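Local coordinates for protein putative polyphosphate kinase 2 (Pseudomonas aeruginosa PAO1, PDB 3CZP) that uses inorganic polyphosphate as the phosphate donor to convert AMP to ADP, and with lower efficiency GMP to GDP, at residues G108-Y116 / L128-E139; P43-A54 / G146-L156. One frame throughout, in Å; residues are numbered along the deposited sequence.

Interaction 1: G108-Y116 / L128-E139; sequences GNWYSQMLY and LDQAIDAAERFE
A single carboxylate oxygen, E139 OE2, takes hydrogen bonds from two consecutive residues of the opposing helix, W110 and Y111. The indole donor lies at the ring edge: W110 NE1 is 2.9 Å from E139 OE2, the N-H...O angle is 166°, and the oxygen receives it through its anti lone pair, almost in the indole plane. The phenol instead meets the carboxylate from above its plane, with Y111 OH 2.6 Å from E139 OE2. Two neutral donors on one oxygen should favour the negative charge there. K151 NZ adds to this, forming a salt bridge to E139 OE1 and hydrogen bonds to Y111 OH and T203 O.

The indole is further held on its face by F138, whose ring comes in edge-on in a T-shaped stack: centroids are 5.1 Å apart and the planes are at 88°. F138 CE2 comes within 3.6 Å of W110 CH2. With W110 CG between its backbone N and carbonyl carbon (chi1 41°), the indole is directed at F138 and E139.

These are nearly antiparallel helices, their segment axes 10.1 Å apart, in the connection between strands 103-107 and 148-155 of a P-loop-type alpha/beta domain. Helix 110-119 starts at a capping box formed by N109 and S112, whose bond from N109 N to S112 OG is weak; N109 OD1 also takes a weak capping bond from Y111 N. A turn further along, selenomethionine M114 is a knob in the hole made by L128, A131, I132 and A135. M114 CG rests 3.6 Å from L128 CD1, SE passes across I132 CG1, and the bend at chi3 brings the terminal methyl, M114 CE, over the backbone at A131 O, 3.5 Å away, and close to A135 CB.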
loop_
_atom_site.group_PDB
_atom_site.type_symbol
_atom_site.label_atom_id
_atom_site.label_comp_id
_atom_site.label_asym_id
_atom_site.label_seq_id
_atom_site.Cartn_x
_atom_site.Cartn_y
_atom_site.Cartn_z
ATOM N N GLY A 108 -17.088 11.109 6.429
ATOM C CA GLY A 108 -16.101 12.221 6.320
ATOM C C GLY A 108 -15.459 12.287 4.944
ATOM O O GLY A 108 -14.230 12.480 4.837
ATOM N N ASN A 109 -16.269 12.139 3.888
ATOM C CA ASN A 109 -15.736 11.958 2.561
ATOM C C ASN A 109 -15.506 13.381 1.954
ATOM O O ASN A 109 -15.469 14.369 2.672
ATOM C CB ASN A 109 -16.705 11.072 1.765
ATOM C CG ASN A 109 -18.137 11.586 1.845
ATOM O OD1 ASN A 109 -18.410 12.766 1.565
ATOM N ND2 ASN A 109 -19.026 10.745 2.270
ATOM N N TRP A 110 -15.382 13.481 0.656
ATOM C CA TRP A 110 -15.142 14.777 0.019
ATOM C C TRP A 110 -16.292 15.812 0.253
ATOM O O TRP A 110 -16.039 16.977 0.445
ATOM C CB TRP A 110 -14.811 14.544 -1.457
ATOM C CG TRP A 110 -15.600 13.514 -2.178
ATOM C CD1 TRP A 110 -16.710 13.723 -2.905
ATOM C CD2 TRP A 110 -15.329 12.095 -2.247
ATOM N NE1 TRP A 110 -17.137 12.556 -3.456
ATOM C CE2 TRP A 110 -16.323 11.530 -3.060
ATOM C CE3 TRP A 110 -14.344 11.252 -1.702
ATOM C CZ2 TRP A 110 -16.342 10.168 -3.381
ATOM C CZ3 TRP A 110 -14.389 9.892 -1.990
ATOM C CH2 TRP A 110 -15.387 9.373 -2.814
ATOM N N TYR A 111 -17.535 15.370 0.326
ATOM C CA TYR A 111 -18.674 16.224 0.651
ATOM C C TYR A 111 -18.659 16.819 2.036
ATOM O O TYR A 111 -18.901 18.018 2.190
ATOM C CB TYR A 111 -19.965 15.466 0.424
ATOM C CG TYR A 111 -20.137 15.075 -1.001
ATOM C CD1 TYR A 111 -20.280 16.052 -1.988
ATOM C CD2 TYR A 111 -20.123 13.769 -1.388
ATOM C CE1 TYR A 111 -20.421 15.732 -3.309
ATOM C CE2 TYR A 111 -20.252 13.434 -2.711
ATOM C CZ TYR A 111 -20.448 14.437 -3.679
ATOM O OH TYR A 111 -20.589 14.109 -5.037
ATOM N N SER A 112 -18.352 16.017 3.045
ATOM C CA SER A 112 -18.206 16.514 4.411
ATOM C C SER A 112 -17.121 17.571 4.422
ATOM O O SER A 112 -17.274 18.613 5.008
ATOM C CB SER A 112 -17.841 15.409 5.407
ATOM O OG SER A 112 -18.513 14.201 5.110
ATOM N N GLN A 113 -16.000 17.288 3.775
ATOM C CA GLN A 113 -14.919 18.250 3.708
ATOM C C GLN A 113 -15.347 19.605 3.132
ATOM O O GLN A 113 -15.177 20.634 3.810
ATOM C CB GLN A 113 -13.748 17.668 2.914
ATOM C CG GLN A 113 -13.044 16.456 3.602
ATOM C CD GLN A 113 -11.761 16.080 2.898
ATOM O OE1 GLN A 113 -11.649 16.238 1.681
ATOM N NE2 GLN A 113 -10.794 15.539 3.653
HETATM N N MSE A 114 -15.921 19.618 1.918
HETATM C CA MSE A 114 -16.354 20.890 1.264
HETATM C C MSE A 114 -17.514 21.652 1.985
HETATM O O MSE A 114 -17.484 22.867 2.083
HETATM C CB MSE A 114 -16.649 20.640 -0.225
HETATM C CG MSE A 114 -17.972 20.083 -0.542
HETATM SE SE MSE A 114 -18.269 19.684 -2.406
HETATM C CE MSE A 114 -16.970 18.181 -2.727
ATOM N N LEU A 115 -18.486 20.923 2.559
ATOM C CA LEU A 115 -19.594 21.527 3.296
ATOM C C LEU A 115 -19.101 22.116 4.583
ATOM O O LEU A 115 -19.437 23.240 4.928
ATOM C CB LEU A 115 -20.703 20.495 3.583
ATOM C CG LEU A 115 -21.484 20.131 2.331
ATOM C CD1 LEU A 115 -22.385 18.923 2.614
ATOM C CD2 LEU A 115 -22.315 21.328 1.828
ATOM N N TYR A 116 -18.292 21.362 5.318
ATOM C CA TYR A 116 -17.724 21.909 6.563
ATOM C C TYR A 116 -16.903 23.169 6.273
ATOM O O TYR A 116 -17.043 24.192 6.953
ATOM C CB TYR A 116 -16.923 20.830 7.271
ATOM C CG TYR A 116 -16.085 21.331 8.421
ATOM C CD1 TYR A 116 -16.655 21.604 9.682
ATOM C CD2 TYR A 116 -14.705 21.575 8.248
ATOM C CE1 TYR A 116 -15.855 22.082 10.742
ATOM C CE2 TYR A 116 -13.905 22.068 9.291
ATOM C CZ TYR A 116 -14.481 22.314 10.529
ATOM O OH TYR A 116 -13.673 22.756 11.554
ATOM N N LEU A 128 -15.801 26.393 -3.217
ATOM C CA LEU A 128 -16.827 25.376 -3.106
ATOM C C LEU A 128 -17.316 24.917 -4.476
ATOM O O LEU A 128 -17.515 23.733 -4.684
ATOM C CB LEU A 128 -18.033 25.822 -2.301
ATOM C CG LEU A 128 -19.141 24.760 -2.178
ATOM C CD1 LEU A 128 -18.686 23.498 -1.444
ATOM C CD2 LEU A 128 -20.424 25.323 -1.498
ATOM N N ASP A 129 -17.550 25.853 -5.391
ATOM C CA ASP A 129 -18.027 25.478 -6.723
ATOM C C ASP A 129 -17.019 24.582 -7.466
ATOM O O ASP A 129 -17.400 23.651 -8.237
ATOM C CB ASP A 129 -18.386 26.718 -7.514
ATOM C CG ASP A 129 -19.682 27.394 -6.997
ATOM O OD1 ASP A 129 -20.358 26.882 -6.035
ATOM O OD2 ASP A 129 -20.033 28.438 -7.570
ATOM N N GLN A 130 -15.753 24.829 -7.188
ATOM C CA GLN A 130 -14.660 24.059 -7.800
ATOM C C GLN A 130 -14.604 22.651 -7.247
ATOM O O GLN A 130 -14.440 21.747 -8.012
ATOM C CB GLN A 130 -13.323 24.769 -7.649
ATOM C CG GLN A 130 -13.282 26.056 -8.530
ATOM C CD GLN A 130 -12.121 26.942 -8.223
ATOM O OE1 GLN A 130 -11.069 26.460 -7.839
ATOM N NE2 GLN A 130 -12.293 28.248 -8.417
ATOM N N ALA A 131 -14.739 22.522 -5.924
ATOM C CA ALA A 131 -14.818 21.286 -5.202
ATOM C C ALA A 131 -15.995 20.473 -5.662
ATOM O O ALA A 131 -15.898 19.254 -5.831
ATOM C CB ALA A 131 -14.916 21.551 -3.671
ATOM N N ILE A 132 -17.113 21.143 -5.878
ATOM C CA ILE A 132 -18.284 20.476 -6.397
ATOM C C ILE A 132 -17.972 19.861 -7.722
ATOM O O ILE A 132 -18.253 18.677 -7.917
ATOM C CB ILE A 132 -19.545 21.397 -6.525
ATOM C CG1 ILE A 132 -20.030 21.791 -5.134
ATOM C CG2 ILE A 132 -20.654 20.657 -7.271
ATOM C CD1 ILE A 132 -21.173 22.843 -5.107
ATOM N N ASP A 133 -17.442 20.651 -8.654
ATOM C CA ASP A 133 -17.153 20.129 -10.010
ATOM C C ASP A 133 -16.113 18.996 -9.983
ATOM O O ASP A 133 -16.236 18.005 -10.723
ATOM C CB ASP A 133 -16.649 21.230 -10.940
ATOM C CG ASP A 133 -17.693 22.288 -11.264
ATOM O OD1 ASP A 133 -18.933 22.067 -11.082
ATOM O OD2 ASP A 133 -17.246 23.390 -11.681
ATOM N N ALA A 134 -15.083 19.137 -9.165
ATOM C CA ALA A 134 -14.057 18.057 -8.982
ATOM C C ALA A 134 -14.664 16.721 -8.498
ATOM O O ALA A 134 -14.213 15.660 -8.904
ATOM C CB ALA A 134 -12.880 18.523 -8.001
ATOM N N ALA A 135 -15.689 16.798 -7.667
ATOM C CA ALA A 135 -16.367 15.649 -7.161
ATOM C C ALA A 135 -17.148 15.011 -8.308
ATOM O O ALA A 135 -17.059 13.782 -8.525
ATOM C CB ALA A 135 -17.314 16.035 -6.004
ATOM N N GLU A 136 -17.872 15.841 -9.059
ATOM C CA GLU A 136 -18.658 15.329 -10.158
ATOM C C GLU A 136 -17.715 14.585 -11.098
ATOM O O GLU A 136 -17.984 13.467 -11.485
ATOM C CB GLU A 136 -19.470 16.449 -10.826
ATOM C CG GLU A 136 -20.527 16.059 -11.830
ATOM C CD GLU A 136 -19.982 15.644 -13.194
ATOM O OE1 GLU A 136 -18.859 16.009 -13.607
ATOM O OE2 GLU A 136 -20.722 14.904 -13.861
ATOM N N ARG A 137 -16.582 15.182 -11.448
ATOM C CA ARG A 137 -15.633 14.558 -12.383
ATOM C C ARG A 137 -14.991 13.243 -11.805
ATOM O O ARG A 137 -14.752 12.302 -12.541
ATOM C CB ARG A 137 -14.570 15.579 -12.841
ATOM C CG ARG A 137 -15.141 16.685 -13.764
ATOM C CD ARG A 137 -14.067 17.652 -14.317
ATOM N NE ARG A 137 -12.979 17.962 -13.352
ATOM C CZ ARG A 137 -12.904 19.017 -12.523
ATOM N NH1 ARG A 137 -13.825 19.943 -12.488
ATOM N NH2 ARG A 137 -11.863 19.135 -11.717
ATOM N N PHE A 138 -14.625 13.268 -10.542
ATOM C CA PHE A 138 -14.037 12.118 -9.847
ATOM C C PHE A 138 -15.072 10.979 -9.866
ATOM O O PHE A 138 -14.801 9.905 -10.390
ATOM C CB PHE A 138 -13.635 12.554 -8.452
ATOM C CG PHE A 138 -13.077 11.469 -7.587
ATOM C CD1 PHE A 138 -11.957 10.808 -7.911
ATOM C CD2 PHE A 138 -13.726 11.113 -6.409
ATOM C CE1 PHE A 138 -11.475 9.797 -7.112
ATOM C CE2 PHE A 138 -13.219 10.143 -5.608
ATOM C CZ PHE A 138 -12.087 9.482 -5.963
ATOM N N GLU A 139 -16.280 11.251 -9.381
ATOM C CA GLU A 139 -17.330 10.215 -9.389
ATOM C C GLU A 139 -17.628 9.677 -10.765
ATOM O O GLU A 139 -17.825 8.478 -10.913
ATOM C CB GLU A 139 -18.595 10.675 -8.754
ATOM C CG GLU A 139 -18.315 11.009 -7.297
ATOM C CD GLU A 139 -19.461 11.489 -6.555
ATOM O OE1 GLU A 139 -20.575 11.529 -7.128
ATOM O OE2 GLU A 139 -19.225 11.874 -5.348
#

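Interaction 2: P43-A54 / G146-L156; sequences PVIILINGIEGA and GALLFKFWFHL
Strands 44-50 and 148-155 run parallel in register, with segment axes 4.4 Å apart and crossing at -27°, and eight backbone hydrogen bonds join them. On one face V44, I46 and I48 meet L148, F150, F152 and F154. I46 and I48 each reach diagonally forward, past the bridged phenylalanine to the next: I46 CG2 touches the edge of the F152 ring, 3.9 Å from CD2, and I48 CD1 the edge of F154, 4.0 Å from CE2. I46 CG1 lies anti to the carbonyl carbon (chi1 -54°), leaving CG2 anti to the backbone N and facing F152. On the other face I45 and L47 lie against L149 and K151, and the methyl L149 CD1 is 3.8 Å from I45 CG2.

At the C-terminal end, G50 CA lies over the centre of the W153 six-membered ring, a CH-pi contact 3.9 Å from its centroid. From G50 onward the chain enters the P-loop, whose lysine K56 bonds back to G50 O, and A54 CB settles 3.7 Å from F154 CB. The pair sits mid-sheet: strand 103-107 continues it beyond 44-50 and strand 210-214 beyond 148-155, while helix 56-66 packs on I48 and F154 and helix 110-119 on L47 and N49.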
loop_
_atom_site.group_PDB
_atom_site.type_symbol
_atom_site.label_atom_id
_atom_site.label_comp_id
_atom_site.label_asym_id
_atom_site.label_seq_id
_atom_site.Cartn_x
_atom_site.Cartn_y
_atom_site.Cartn_z
ATOM N N PRO A 43 -16.289 -2.604 -7.848
ATOM C CA PRO A 43 -16.389 -2.170 -6.473
ATOM C C PRO A 43 -17.722 -1.575 -6.152
ATOM O O PRO A 43 -18.399 -1.049 -7.042
ATOM C CB PRO A 43 -15.342 -1.064 -6.404
ATOM C CG PRO A 43 -15.359 -0.442 -7.680
ATOM C CD PRO A 43 -15.593 -1.599 -8.659
ATOM N N VAL A 44 -18.064 -1.589 -4.866
ATOM C CA VAL A 44 -19.193 -0.846 -4.381
ATOM C C VAL A 44 -18.740 0.226 -3.400
ATOM O O VAL A 44 -18.008 -0.050 -2.504
ATOM C CB VAL A 44 -20.227 -1.765 -3.712
ATOM C CG1 VAL A 44 -21.420 -0.920 -3.151
ATOM C CG2 VAL A 44 -20.711 -2.722 -4.716
ATOM N N ILE A 45 -19.134 1.478 -3.665
ATOM C CA ILE A 45 -18.795 2.567 -2.783
ATOM C C ILE A 45 -20.060 3.236 -2.291
ATOM O O ILE A 45 -20.935 3.589 -3.092
ATOM C CB ILE A 45 -17.891 3.637 -3.495
ATOM C CG1 ILE A 45 -16.668 2.938 -4.061
ATOM C CG2 ILE A 45 -17.609 4.897 -2.491
ATOM C CD1 ILE A 45 -15.853 3.800 -5.114
ATOM N N ILE A 46 -20.130 3.426 -0.987
ATOM C CA ILE A 46 -21.272 4.035 -0.328
ATOM C C ILE A 46 -20.811 5.251 0.477
ATOM O O ILE A 46 -20.007 5.129 1.350
ATOM C CB ILE A 46 -21.998 3.024 0.632
ATOM C CG1 ILE A 46 -22.401 1.708 -0.102
ATOM C CG2 ILE A 46 -23.142 3.698 1.352
ATOM C CD1 ILE A 46 -22.827 0.525 0.886
ATOM N N LEU A 47 -21.303 6.429 0.093
ATOM C CA LEU A 47 -21.070 7.686 0.832
ATOM C C LEU A 47 -22.218 7.981 1.781
ATOM O O LEU A 47 -23.390 7.813 1.445
ATOM C CB LEU A 47 -20.850 8.840 -0.112
ATOM C CG LEU A 47 -19.892 8.666 -1.323
ATOM C CD1 LEU A 47 -19.765 10.018 -2.092
ATOM C CD2 LEU A 47 -18.566 8.027 -0.943
ATOM N N ILE A 48 -21.843 8.427 2.969
ATOM C CA ILE A 48 -22.745 8.640 4.102
ATOM C C ILE A 48 -22.557 10.072 4.517
ATOM O O ILE A 48 -21.446 10.455 4.855
ATOM C CB ILE A 48 -22.447 7.635 5.315
ATOM C CG1 ILE A 48 -22.560 6.183 4.830
ATOM C CG2 ILE A 48 -23.310 7.946 6.521
ATOM C CD1 ILE A 48 -23.969 5.743 4.360
ATOM N N ASN A 49 -23.635 10.847 4.426
ATOM C CA ASN A 49 -23.653 12.266 4.638
ATOM C C ASN A 49 -24.999 12.736 5.192
ATOM O O ASN A 49 -25.933 11.940 5.264
ATOM C CB ASN A 49 -23.437 12.943 3.288
ATOM C CG ASN A 49 -21.980 12.786 2.743
ATOM O OD1 ASN A 49 -21.747 11.989 1.824
ATOM N ND2 ASN A 49 -21.027 13.562 3.296
ATOM N N GLY A 50 -25.071 14.001 5.621
ATOM C CA GLY A 50 -26.284 14.579 6.113
ATOM C C GLY A 50 -26.248 15.235 7.479
ATOM O O GLY A 50 -25.208 15.654 7.956
ATOM N N ILE A 51 -27.416 15.317 8.083
ATOM C CA ILE A 51 -27.595 16.103 9.311
ATOM C C ILE A 51 -27.145 15.248 10.494
ATOM O O ILE A 51 -27.374 14.033 10.512
ATOM C CB ILE A 51 -29.076 16.577 9.484
ATOM C CG1 ILE A 51 -29.516 17.356 8.253
ATOM C CG2 ILE A 51 -29.253 17.433 10.738
ATOM C CD1 ILE A 51 -28.611 18.587 7.943
ATOM N N GLU A 52 -26.436 15.906 11.424
ATOM C CA GLU A 52 -26.081 15.377 12.732
ATOM C C GLU A 52 -27.356 14.871 13.403
ATOM O O GLU A 52 -28.354 15.611 13.510
ATOM C CB GLU A 52 -25.495 16.527 13.562
ATOM C CG GLU A 52 -25.286 16.292 15.057
ATOM C CD GLU A 52 -23.862 15.934 15.420
ATOM O OE1 GLU A 52 -23.251 15.115 14.693
ATOM O OE2 GLU A 52 -23.375 16.495 16.451
ATOM N N GLY A 53 -27.343 13.606 13.828
ATOM C CA GLY A 53 -28.481 13.059 14.576
ATOM C C GLY A 53 -29.515 12.359 13.709
ATOM O O GLY A 53 -30.555 11.912 14.221
ATOM N N ALA A 54 -29.223 12.239 12.407
ATOM C CA ALA A 54 -30.147 11.679 11.438
ATOM C C ALA A 54 -29.926 10.195 11.203
ATOM O O ALA A 54 -30.543 9.612 10.299
ATOM C CB ALA A 54 -30.071 12.465 10.119
ATOM N N GLY A 146 -16.328 1.419 -13.607
ATOM C CA GLY A 146 -17.196 0.318 -13.276
ATOM C C GLY A 146 -17.785 0.382 -11.897
ATOM O O GLY A 146 -18.591 -0.487 -11.541
ATOM N N ALA A 147 -17.396 1.377 -11.098
ATOM C CA ALA A 147 -17.898 1.436 -9.734
ATOM C C ALA A 147 -19.406 1.571 -9.692
ATOM O O ALA A 147 -20.011 2.316 -10.488
ATOM C CB ALA A 147 -17.252 2.644 -8.910
ATOM N N LEU A 148 -19.981 0.909 -8.675
ATOM C CA LEU A 148 -21.328 1.147 -8.213
ATOM C C LEU A 148 -21.309 2.057 -6.984
ATOM O O LEU A 148 -20.898 1.668 -5.904
ATOM C CB LEU A 148 -22.026 -0.187 -7.902
ATOM C CG LEU A 148 -23.481 -0.128 -7.431
ATOM C CD1 LEU A 148 -24.416 0.397 -8.529
ATOM C CD2 LEU A 148 -23.926 -1.520 -6.873
ATOM N N LEU A 149 -21.808 3.275 -7.186
ATOM C CA LEU A 149 -21.650 4.368 -6.264
ATOM C C LEU A 149 -23.000 4.807 -5.741
ATOM O O LEU A 149 -23.878 5.293 -6.487
ATOM C CB LEU A 149 -20.980 5.549 -6.963
ATOM C CG LEU A 149 -20.884 6.825 -6.106
ATOM C CD1 LEU A 149 -20.051 6.595 -4.837
ATOM C CD2 LEU A 149 -20.272 7.947 -6.892
ATOM N N PHE A 150 -23.198 4.611 -4.463
ATOM C CA PHE A 150 -24.385 5.088 -3.769
ATOM C C PHE A 150 -24.030 6.325 -2.943
ATOM O O PHE A 150 -22.991 6.331 -2.273
ATOM C CB PHE A 150 -24.867 4.006 -2.794
ATOM C CG PHE A 150 -25.365 2.756 -3.454
ATOM C CD1 PHE A 150 -26.730 2.628 -3.809
ATOM C CD2 PHE A 150 -24.518 1.663 -3.645
ATOM C CE1 PHE A 150 -27.194 1.449 -4.366
ATOM C CE2 PHE A 150 -24.986 0.516 -4.230
ATOM C CZ PHE A 150 -26.314 0.408 -4.595
ATOM N N LYS A 151 -24.894 7.351 -2.921
ATOM C CA LYS A 151 -24.724 8.484 -1.997
ATOM C C LYS A 151 -26.021 8.720 -1.164
ATOM O O LYS A 151 -27.085 8.992 -1.706
ATOM C CB LYS A 151 -24.334 9.750 -2.748
ATOM C CG LYS A 151 -23.218 9.564 -3.759
ATOM C CD LYS A 151 -22.825 10.847 -4.340
ATOM C CE LYS A 151 -23.373 11.022 -5.751
ATOM N NZ LYS A 151 -23.008 12.311 -6.093
ATOM N N PHE A 152 -25.898 8.667 0.154
ATOM C CA PHE A 152 -27.038 8.802 1.006
ATOM C C PHE A 152 -26.878 10.035 1.830
ATOM O O PHE A 152 -25.851 10.238 2.509
ATOM C CB PHE A 152 -27.261 7.571 1.906
ATOM C CG PHE A 152 -27.598 6.334 1.175
ATOM C CD1 PHE A 152 -28.884 6.088 0.714
ATOM C CD2 PHE A 152 -26.627 5.358 0.972
ATOM C CE1 PHE A 152 -29.161 4.900 0.041
ATOM C CE2 PHE A 152 -26.921 4.155 0.340
ATOM C CZ PHE A 152 -28.150 3.938 -0.138
ATOM N N TRP A 153 -27.915 10.850 1.778
ATOM C CA TRP A 153 -28.066 12.005 2.626
ATOM C C TRP A 153 -29.182 11.758 3.642
ATOM O O TRP A 153 -30.356 11.730 3.302
ATOM C CB TRP A 153 -28.387 13.245 1.770
ATOM C CG TRP A 153 -28.658 14.506 2.594
ATOM C CD1 TRP A 153 -29.766 14.788 3.299
ATOM C CD2 TRP A 153 -27.787 15.614 2.763
ATOM N NE1 TRP A 153 -29.637 15.992 3.946
ATOM C CE2 TRP A 153 -28.425 16.524 3.612
ATOM C CE3 TRP A 153 -26.513 15.923 2.289
ATOM C CZ2 TRP A 153 -27.867 17.738 3.940
ATOM C CZ3 TRP A 153 -25.950 17.136 2.652
ATOM C CH2 TRP A 153 -26.617 18.011 3.450
ATOM N N PHE A 154 -28.781 11.577 4.890
ATOM C CA PHE A 154 -29.656 11.383 6.022
ATOM C C PHE A 154 -30.164 12.734 6.506
ATOM O O PHE A 154 -29.356 13.610 6.888
ATOM C CB PHE A 154 -28.893 10.671 7.149
ATOM C CG PHE A 154 -28.563 9.234 6.824
ATOM C CD1 PHE A 154 -29.332 8.193 7.328
ATOM C CD2 PHE A 154 -27.537 8.921 5.932
ATOM C CE1 PHE A 154 -29.071 6.882 6.969
ATOM C CE2 PHE A 154 -27.245 7.583 5.613
ATOM C CZ PHE A 154 -28.003 6.588 6.121
ATOM N N HIS A 155 -31.481 12.923 6.463
ATOM C CA HIS A 155 -32.060 14.226 6.691
ATOM C C HIS A 155 -32.886 14.332 7.970
ATOM O O HIS A 155 -33.604 13.412 8.323
ATOM C CB HIS A 155 -32.995 14.591 5.546
ATOM C CG HIS A 155 -33.341 16.034 5.533
ATOM N ND1 HIS A 155 -32.382 17.023 5.475
ATOM C CD2 HIS A 155 -34.534 16.667 5.623
ATOM C CE1 HIS A 155 -32.975 18.201 5.490
ATOM N NE2 HIS A 155 -34.279 18.010 5.590
ATOM N N LEU A 156 -32.839 15.519 8.591
ATOM C CA LEU A 156 -33.850 15.943 9.538
ATOM C C LEU A 156 -34.179 17.363 9.194
ATOM O O LEU A 156 -33.345 18.098 8.679
ATOM C CB LEU A 156 -33.355 15.873 10.988
ATOM C CG LEU A 156 -32.968 14.542 11.654
ATOM C CD1 LEU A 156 -32.281 14.829 13.017
ATOM C CD2 LEU A 156 -34.176 13.605 11.781
#

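Overall arrangement
From the N terminus the chain runs through helix 15-39 into strand 44-50, then enters the P-loop and helix 56-66, and passes strands 72-76 and 103-107 before reaching helix 110-119. Interaction 1 closes a short loop, the 11 residues between 108-116 and 128-139. Helix 125-144 leads into strand 148-155, which returns beside 44-50 and closes the longer loop of interaction 2, so the smaller loop lies within the larger. The two contacts, with centres about 13 Å apart, touch on the sheet face carrying L47, N49 and K151: Y111 packs on L47, and N109 probably hydrogen-bonds N49. The helix pair is tied to the central strands of the first PPK2 domain, which seems to be catalytically inactive.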